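Local coordinates for protein halotolerant alpha-type carbonic anhydrase (dCA II) (Dunaliella salina, PDB 1Y7W) that is a salt-tolerant, zinc-dependent alpha-type carbonic anhydrase that catalyses the reversible hydration of carbon dioxide to bicarbonate, at residues Phe182-Lys193 against Val206-Leu217; Ser52-Gln60 against Ser136-His144. One frame throughout, in Å; residues are numbered along the deposited sequence.

Contact 1. Residues Phe182-Lys193 against Val206-Leu217; sequences FLNSLQTQIEGK and VSIDNINVKTQL
Gln189 OE1 accepts two hydrogen bonds: the backbone N of Asp209 donates to it at 2.9 Å, tilted modestly from the carbonyl plane, and a water donates from a second position. The Gln189 amide thereby ties the helix to the turn at Asp209. With CG beside the backbone N (chi1 -69°) and the chain extended beyond it, the amide is carried across to lie stacked on the Asp209 carboxylate, the two planes 20° apart. On the other branch, Gln189 NE2 donates to Ser185 OG at 2.9 Å, one helical turn back, and a water accepts from NE2 and donates to Asp209 O, so both ends of the amide are engaged and its rotation is fixed. With an alanine here, Asp209 N would probably lose its side-chain acceptor, and the Asp209 carboxylate the flat group stacked on it. One turn further on, Lys193 NZ donates to Ser207 O at 2.8 Å, while its CD comes against Val206 CG1.

In the alpha carbonic anhydrase fold, helix 181-195 thus flanks a chain that leaves edge strand 206-207, pairs through strand 211-212 with strand 89-90, and turns into helix 213-217. Greasier contacts take over at that end. Leu217 CD2 sits over one face of the Phe182 ring, 4.2 Å from its centroid, and Leu217 also packs on Leu149 and Ile151 of strand 147-155. Ile211 CD1 approaches Phe182 CE2 obliquely at 3.8 Å. The Gln216 amide stands nearly upright to the ring, NE2 near its edge, an orientation consistent with Gln216 OE1 accepting from Asn212 N at 2.8 Å in the carbonyl plane.

Contact 2. Residues Ser52-Gln60 against Ser136-His144; sequences SPIDINTNQ and SEHTINGIH
Asp55 OD1 grips two donors of 136-144: Thr139 OG1 at 2.6 Å on the anti side of the carboxylate, and Gly142 N at 2.8 Å on the syn side. CG lies anti to the backbone nitrogen of Asp55 (chi1 175°), which turns the carboxylate toward the type I' turn Ile140-Ile143. Beside it runs a short parallel ladder, Ile56 N to Thr139 O and Asn141 N to Ile56 O, both 2.8 Å. Beyond the ladder the Asn141 amide makes two hydrogen bonds with Thr58: OD1 accepts from Thr58 N at 3.0 Å, and ND2 donates in the amide plane to Thr58 OG1 at 2.9 Å.

At the opposite end Pro53, after a cis peptide bond, sets CB over the centre of the His138 ring, 3.7 Å from the centroid. That ring is held further out by Glu148 at ND1, Tyr227 at NE2 and Trp242 edge-to-face. Next to it Glu137, whose side chain comes within about 4 Å of the zinc, bonds through OE1 to Thr232 OG1. This Glu-Thr pair beside a metal on His130, His132 and His150 is the active-site arrangement familiar from alpha carbonic anhydrases, where it probably orients the zinc-bound ligand.

The two contacts lie on opposite sides of the chain's centre, about 28 Å apart between centres, and share no secondary-structure element; both are partly buried. Contact 1 joins a helix to a chain of short strands and a helical turn, and its chemistry grades from water-linked polar bonds near the surface to apolar packing where it meets the central sheet. Contact 2 joins two loop-rich segments through a two-residue parallel pairing, and relies more on backbone hydrogen bonds and a shared carboxylate. Its inner end reaches the zinc site, whereas in contact 1 the Leu217 side chain stays about 13 Å from the metal.

Contact 1. Residues Phe182-Lys193 against Val206-Leu217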
# COMPACT_ATOMS: atom_id res chain seq x y z
N PHE A 182 -12.48 10.32 2.25
CA PHE A 182 -11.94 9.99 0.94
C PHE A 182 -12.63 8.76 0.35
O PHE A 182 -12.96 8.76 -0.82
CB PHE A 182 -10.42 9.73 0.98
CG PHE A 182 -9.87 9.26 -0.34
CD1 PHE A 182 -9.35 7.99 -0.46
CD2 PHE A 182 -9.98 10.04 -1.50
CE1 PHE A 182 -8.96 7.47 -1.72
CE2 PHE A 182 -9.60 9.54 -2.75
CZ PHE A 182 -9.08 8.25 -2.87
N LEU A 183 -12.82 7.70 1.15
CA LEU A 183 -13.50 6.51 0.63
C LEU A 183 -14.92 6.90 0.18
O LEU A 183 -15.46 6.43 -0.86
CB LEU A 183 -13.55 5.41 1.71
CG LEU A 183 -12.15 4.76 2.00
CD1 LEU A 183 -12.26 3.58 2.96
CD2 LEU A 183 -11.51 4.31 0.64
N ASN A 184 -15.54 7.78 0.95
CA ASN A 184 -16.88 8.20 0.52
C ASN A 184 -16.86 8.89 -0.84
O ASN A 184 -17.70 8.63 -1.69
CB ASN A 184 -17.53 9.12 1.54
CG ASN A 184 -18.91 8.64 1.87
OD1 ASN A 184 -19.09 7.68 2.65
ND2 ASN A 184 -19.90 9.25 1.23
N SER A 185 -15.92 9.77 -1.06
CA SER A 185 -15.85 10.46 -2.31
C SER A 185 -15.57 9.50 -3.43
O SER A 185 -16.22 9.57 -4.47
CB SER A 185 -14.81 11.57 -2.26
OG SER A 185 -14.50 12.02 -3.57
N LEU A 186 -14.60 8.60 -3.23
CA LEU A 186 -14.26 7.61 -4.29
C LEU A 186 -15.48 6.76 -4.66
O LEU A 186 -15.80 6.54 -5.83
CB LEU A 186 -13.15 6.68 -3.78
CG LEU A 186 -12.62 5.59 -4.70
CD1 LEU A 186 -11.98 6.27 -5.94
CD2 LEU A 186 -11.54 4.77 -3.96
N GLN A 187 -16.15 6.28 -3.65
CA GLN A 187 -17.34 5.45 -3.82
C GLN A 187 -18.43 6.20 -4.60
O GLN A 187 -19.04 5.66 -5.52
CB GLN A 187 -17.87 5.00 -2.45
CG GLN A 187 -19.19 4.25 -2.52
CD GLN A 187 -19.52 3.50 -1.25
OE1 GLN A 187 -19.49 4.06 -0.15
NE2 GLN A 187 -19.87 2.23 -1.40
N THR A 188 -18.64 7.46 -4.24
CA THR A 188 -19.64 8.30 -4.87
C THR A 188 -19.28 8.56 -6.31
O THR A 188 -20.13 8.48 -7.18
CB THR A 188 -19.76 9.66 -4.10
OG1 THR A 188 -20.31 9.41 -2.80
CG2 THR A 188 -20.68 10.63 -4.84
N GLN A 189 -18.02 8.89 -6.56
CA GLN A 189 -17.57 9.13 -7.90
C GLN A 189 -17.72 7.89 -8.77
O GLN A 189 -18.18 7.96 -9.92
CB GLN A 189 -16.11 9.53 -7.91
CG GLN A 189 -15.81 10.90 -7.32
CD GLN A 189 -14.32 11.16 -7.37
OE1 GLN A 189 -13.75 11.40 -8.45
NE2 GLN A 189 -13.67 11.06 -6.21
N ILE A 190 -17.24 6.77 -8.26
CA ILE A 190 -17.32 5.54 -9.04
C ILE A 190 -18.78 5.08 -9.27
O ILE A 190 -19.18 4.79 -10.38
CB ILE A 190 -16.48 4.43 -8.37
CG1 ILE A 190 -14.98 4.79 -8.56
CG2 ILE A 190 -16.71 3.08 -9.08
CD1 ILE A 190 -14.02 3.87 -7.76
N GLU A 191 -19.56 5.00 -8.20
CA GLU A 191 -20.92 4.53 -8.30
C GLU A 191 -21.69 5.43 -9.27
O GLU A 191 -22.56 4.95 -10.01
CB GLU A 191 -21.52 4.47 -6.90
CG GLU A 191 -20.88 3.31 -6.08
CD GLU A 191 -21.62 2.97 -4.78
OE1 GLU A 191 -21.30 1.91 -4.17
OE2 GLU A 191 -22.51 3.77 -4.36
N GLY A 192 -21.30 6.70 -9.31
CA GLY A 192 -21.93 7.64 -10.20
C GLY A 192 -21.59 7.35 -11.65
O GLY A 192 -22.49 7.41 -12.48
N LYS A 193 -20.33 7.05 -11.97
CA LYS A 193 -19.92 6.75 -13.35
C LYS A 193 -20.46 5.39 -13.84
O LYS A 193 -20.71 5.16 -15.04
CB LYS A 193 -18.37 6.77 -13.46
CG LYS A 193 -17.78 8.18 -13.35
CD LYS A 193 -16.26 8.19 -13.45
CE LYS A 193 -15.69 9.63 -13.35
NZ LYS A 193 -14.68 9.92 -14.47
N VAL A 206 -9.65 5.17 -14.98
CA VAL A 206 -10.87 5.96 -14.92
C VAL A 206 -10.59 7.25 -14.12
O VAL A 206 -10.12 7.21 -12.99
CB VAL A 206 -11.97 5.11 -14.20
CG1 VAL A 206 -13.28 5.92 -13.91
CG2 VAL A 206 -12.23 3.84 -15.06
N SER A 207 -10.89 8.41 -14.69
CA SER A 207 -10.60 9.67 -13.99
C SER A 207 -11.36 9.91 -12.72
O SER A 207 -12.55 9.68 -12.66
CB SER A 207 -10.86 10.85 -14.92
OG SER A 207 -9.90 10.77 -15.97
N ILE A 208 -10.65 10.37 -11.68
CA ILE A 208 -11.29 10.71 -10.46
C ILE A 208 -10.67 12.06 -10.04
O ILE A 208 -9.71 12.51 -10.67
CB ILE A 208 -11.09 9.64 -9.37
CG1 ILE A 208 -9.61 9.34 -9.23
CG2 ILE A 208 -11.93 8.40 -9.70
CD1 ILE A 208 -9.27 8.55 -7.93
N ASP A 209 -11.25 12.69 -9.02
CA ASP A 209 -10.82 14.00 -8.56
C ASP A 209 -9.42 13.97 -7.97
O ASP A 209 -8.94 12.92 -7.52
CB ASP A 209 -11.72 14.54 -7.44
CG ASP A 209 -13.14 14.86 -7.90
OD1 ASP A 209 -13.37 15.03 -9.10
OD2 ASP A 209 -14.01 14.94 -7.01
N ASN A 210 -8.79 15.14 -7.93
CA ASN A 210 -7.46 15.26 -7.36
C ASN A 210 -7.51 14.89 -5.91
O ASN A 210 -8.54 15.00 -5.26
CB ASN A 210 -6.97 16.68 -7.49
CG ASN A 210 -6.67 17.04 -8.91
OD1 ASN A 210 -6.36 16.17 -9.76
ND2 ASN A 210 -6.73 18.34 -9.18
N ILE A 211 -6.35 14.50 -5.37
CA ILE A 211 -6.31 14.03 -3.99
C ILE A 211 -5.27 14.76 -3.13
O ILE A 211 -4.10 14.83 -3.51
CB ILE A 211 -5.93 12.52 -4.01
CG1 ILE A 211 -7.00 11.76 -4.82
CG2 ILE A 211 -5.74 11.98 -2.58
CD1 ILE A 211 -6.64 10.25 -5.01
N ASN A 212 -5.70 15.22 -1.97
CA ASN A 212 -4.88 15.96 -1.00
C ASN A 212 -4.28 14.85 -0.09
O ASN A 212 -4.96 14.29 0.77
CB ASN A 212 -5.82 16.91 -0.24
CG ASN A 212 -5.08 17.90 0.69
OD1 ASN A 212 -5.53 19.09 0.87
ND2 ASN A 212 -3.99 17.45 1.31
N VAL A 213 -3.01 14.55 -0.30
CA VAL A 213 -2.39 13.45 0.45
C VAL A 213 -2.54 13.58 1.94
O VAL A 213 -3.00 12.65 2.63
CB VAL A 213 -0.90 13.28 0.07
CG1 VAL A 213 -0.29 12.09 0.89
CG2 VAL A 213 -0.80 12.92 -1.39
N LYS A 214 -2.16 14.75 2.45
CA LYS A 214 -2.20 14.96 3.88
C LYS A 214 -3.59 14.91 4.49
O LYS A 214 -3.80 14.30 5.57
CB LYS A 214 -1.51 16.30 4.18
CG LYS A 214 -1.78 16.87 5.58
CD LYS A 214 -1.09 16.05 6.64
CE LYS A 214 -0.73 16.91 7.86
NZ LYS A 214 -2.00 17.24 8.58
N THR A 215 -4.56 15.54 3.84
CA THR A 215 -5.89 15.54 4.43
C THR A 215 -6.74 14.32 4.11
O THR A 215 -7.60 13.93 4.90
CB THR A 215 -6.69 16.86 4.03
OG1 THR A 215 -7.04 16.81 2.63
CG2 THR A 215 -5.82 18.11 4.29
N GLN A 216 -6.49 13.69 2.98
CA GLN A 216 -7.32 12.57 2.62
C GLN A 216 -6.77 11.17 2.89
O GLN A 216 -7.56 10.25 3.07
CB GLN A 216 -7.71 12.68 1.15
CG GLN A 216 -8.61 13.91 0.93
CD GLN A 216 -9.07 14.02 -0.50
OE1 GLN A 216 -8.29 14.39 -1.38
NE2 GLN A 216 -10.35 13.67 -0.76
N LEU A 217 -5.44 11.03 2.89
CA LEU A 217 -4.81 9.72 3.04
C LEU A 217 -4.05 9.50 4.34
O LEU A 217 -4.29 8.51 5.00
CB LEU A 217 -3.91 9.44 1.84
CG LEU A 217 -4.49 9.55 0.42
CD1 LEU A 217 -3.39 9.29 -0.55
CD2 LEU A 217 -5.69 8.59 0.17
O HOH W 1 -10.18 10.91 3.95
O HOH W 2 -12.89 14.31 -4.12
O HOH W 3 -10.57 11.49 -6.02
O HOH W 4 -14.72 11.81 -11.00

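Contact 2. Residues Ser52-Gln60 against Ser136-His144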
# COMPACT_ATOMS: atom_id res chain seq x y z
N SER A 52 7.43 -9.65 3.36
CA SER A 52 6.32 -8.86 3.90
C SER A 52 5.02 -9.53 3.44
O SER A 52 4.98 -10.20 2.37
CB SER A 52 6.36 -7.42 3.38
OG SER A 52 7.54 -6.76 3.85
N PRO A 53 3.92 -9.30 4.18
CA PRO A 53 3.77 -8.48 5.41
C PRO A 53 4.23 -9.20 6.67
O PRO A 53 4.61 -10.34 6.60
CB PRO A 53 2.26 -8.17 5.46
CG PRO A 53 1.66 -9.43 4.90
CD PRO A 53 2.62 -9.90 3.78
N ILE A 54 4.09 -8.53 7.83
CA ILE A 54 4.48 -9.11 9.10
C ILE A 54 3.52 -8.59 10.16
O ILE A 54 2.72 -7.68 9.90
CB ILE A 54 5.93 -8.67 9.54
CG1 ILE A 54 6.02 -7.13 9.61
CG2 ILE A 54 6.98 -9.21 8.56
CD1 ILE A 54 7.31 -6.59 10.36
N ASP A 55 3.57 -9.20 11.33
CA ASP A 55 2.82 -8.68 12.45
C ASP A 55 3.64 -7.53 13.11
O ASP A 55 4.87 -7.59 13.22
CB ASP A 55 2.57 -9.75 13.54
CG ASP A 55 1.89 -9.14 14.75
OD1 ASP A 55 0.80 -8.55 14.54
OD2 ASP A 55 2.44 -9.21 15.89
N ILE A 56 2.97 -6.47 13.54
CA ILE A 56 3.65 -5.36 14.17
C ILE A 56 3.25 -5.46 15.67
O ILE A 56 2.13 -5.16 16.03
CB ILE A 56 3.14 -3.99 13.63
CG1 ILE A 56 3.19 -3.92 12.09
CG2 ILE A 56 4.00 -2.84 14.21
CD1 ILE A 56 4.56 -4.08 11.55
N ASN A 57 4.20 -5.88 16.49
CA ASN A 57 3.97 -6.03 17.92
C ASN A 57 4.50 -4.74 18.52
O ASN A 57 5.72 -4.54 18.65
CB ASN A 57 4.75 -7.25 18.42
CG ASN A 57 4.53 -7.51 19.88
OD1 ASN A 57 4.52 -6.61 20.67
ND2 ASN A 57 4.38 -8.78 20.24
N THR A 58 3.59 -3.87 18.90
CA THR A 58 4.03 -2.59 19.40
C THR A 58 4.87 -2.62 20.67
O THR A 58 5.64 -1.70 20.91
CB THR A 58 2.85 -1.62 19.55
OG1 THR A 58 1.83 -2.22 20.35
CG2 THR A 58 2.28 -1.31 18.18
N ASN A 59 4.78 -3.68 21.47
CA ASN A 59 5.63 -3.74 22.66
C ASN A 59 7.08 -4.16 22.35
O ASN A 59 7.94 -4.06 23.21
CB ASN A 59 5.02 -4.63 23.72
CG ASN A 59 4.20 -3.83 24.69
OD1 ASN A 59 3.05 -3.46 24.40
ND2 ASN A 59 4.82 -3.48 25.83
N GLN A 60 7.32 -4.62 21.12
CA GLN A 60 8.65 -5.00 20.69
C GLN A 60 9.32 -4.03 19.75
O GLN A 60 10.40 -4.33 19.24
CB GLN A 60 8.63 -6.34 20.02
CG GLN A 60 7.94 -7.36 20.87
CD GLN A 60 8.89 -8.40 21.41
OE1 GLN A 60 8.51 -9.59 21.55
NE2 GLN A 60 10.13 -7.98 21.74
N SER A 136 -6.53 -7.03 6.14
CA SER A 136 -5.28 -6.32 5.96
C SER A 136 -4.10 -7.32 5.79
O SER A 136 -4.20 -8.51 6.21
CB SER A 136 -5.00 -5.43 7.17
OG SER A 136 -4.94 -6.21 8.36
N GLU A 137 -3.02 -6.87 5.15
CA GLU A 137 -1.81 -7.71 5.01
C GLU A 137 -1.03 -7.66 6.34
O GLU A 137 -0.76 -8.70 6.97
CB GLU A 137 -0.97 -7.18 3.83
CG GLU A 137 -1.75 -7.34 2.54
CD GLU A 137 -0.84 -7.49 1.32
OE1 GLU A 137 0.03 -6.61 1.11
OE2 GLU A 137 -0.99 -8.47 0.58
N HIS A 138 -0.65 -6.46 6.79
CA HIS A 138 -0.00 -6.42 8.11
C HIS A 138 -1.06 -6.57 9.21
O HIS A 138 -2.25 -6.33 8.94
CB HIS A 138 0.68 -5.08 8.39
CG HIS A 138 1.88 -4.85 7.53
ND1 HIS A 138 1.78 -4.37 6.24
CD2 HIS A 138 3.20 -5.12 7.74
CE1 HIS A 138 2.98 -4.36 5.69
NE2 HIS A 138 3.85 -4.81 6.57
N THR A 139 -0.63 -7.04 10.38
CA THR A 139 -1.51 -7.08 11.55
C THR A 139 -0.77 -6.23 12.59
O THR A 139 0.44 -6.01 12.47
CB THR A 139 -1.71 -8.52 12.13
OG1 THR A 139 -0.45 -9.15 12.34
CG2 THR A 139 -2.59 -9.35 11.22
N ILE A 140 -1.50 -5.70 13.59
CA ILE A 140 -0.94 -4.90 14.67
C ILE A 140 -1.38 -5.63 15.95
O ILE A 140 -2.58 -5.83 16.20
CB ILE A 140 -1.50 -3.44 14.65
CG1 ILE A 140 -1.15 -2.77 13.30
CG2 ILE A 140 -0.81 -2.62 15.72
CD1 ILE A 140 -1.71 -1.32 13.20
N ASN A 141 -0.40 -6.04 16.73
CA ASN A 141 -0.63 -6.88 17.90
C ASN A 141 -1.54 -8.07 17.58
O ASN A 141 -2.43 -8.44 18.36
CB ASN A 141 -1.12 -6.01 19.08
CG ASN A 141 -0.11 -4.96 19.41
OD1 ASN A 141 1.06 -5.27 19.55
ND2 ASN A 141 -0.53 -3.71 19.49
N GLY A 142 -1.29 -8.72 16.44
CA GLY A 142 -2.11 -9.88 16.07
C GLY A 142 -3.49 -9.63 15.50
O GLY A 142 -4.21 -10.57 15.19
N ILE A 143 -3.88 -8.36 15.38
CA ILE A 143 -5.19 -8.01 14.87
C ILE A 143 -5.18 -7.52 13.43
O ILE A 143 -4.33 -6.70 13.12
CB ILE A 143 -5.74 -6.88 15.75
CG1 ILE A 143 -5.81 -7.37 17.19
CG2 ILE A 143 -7.10 -6.33 15.23
CD1 ILE A 143 -6.63 -8.59 17.32
N HIS A 144 -6.11 -8.02 12.62
CA HIS A 144 -6.32 -7.59 11.23
C HIS A 144 -7.28 -6.39 11.20
O HIS A 144 -8.03 -6.14 12.19
CB HIS A 144 -6.95 -8.69 10.34
CG HIS A 144 -5.98 -9.76 9.89
ND1 HIS A 144 -5.23 -9.65 8.72
CD2 HIS A 144 -5.64 -10.96 10.43
CE1 HIS A 144 -4.49 -10.74 8.56
NE2 HIS A 144 -4.73 -11.56 9.58
O HOH W 5 2.68 -5.38 21.93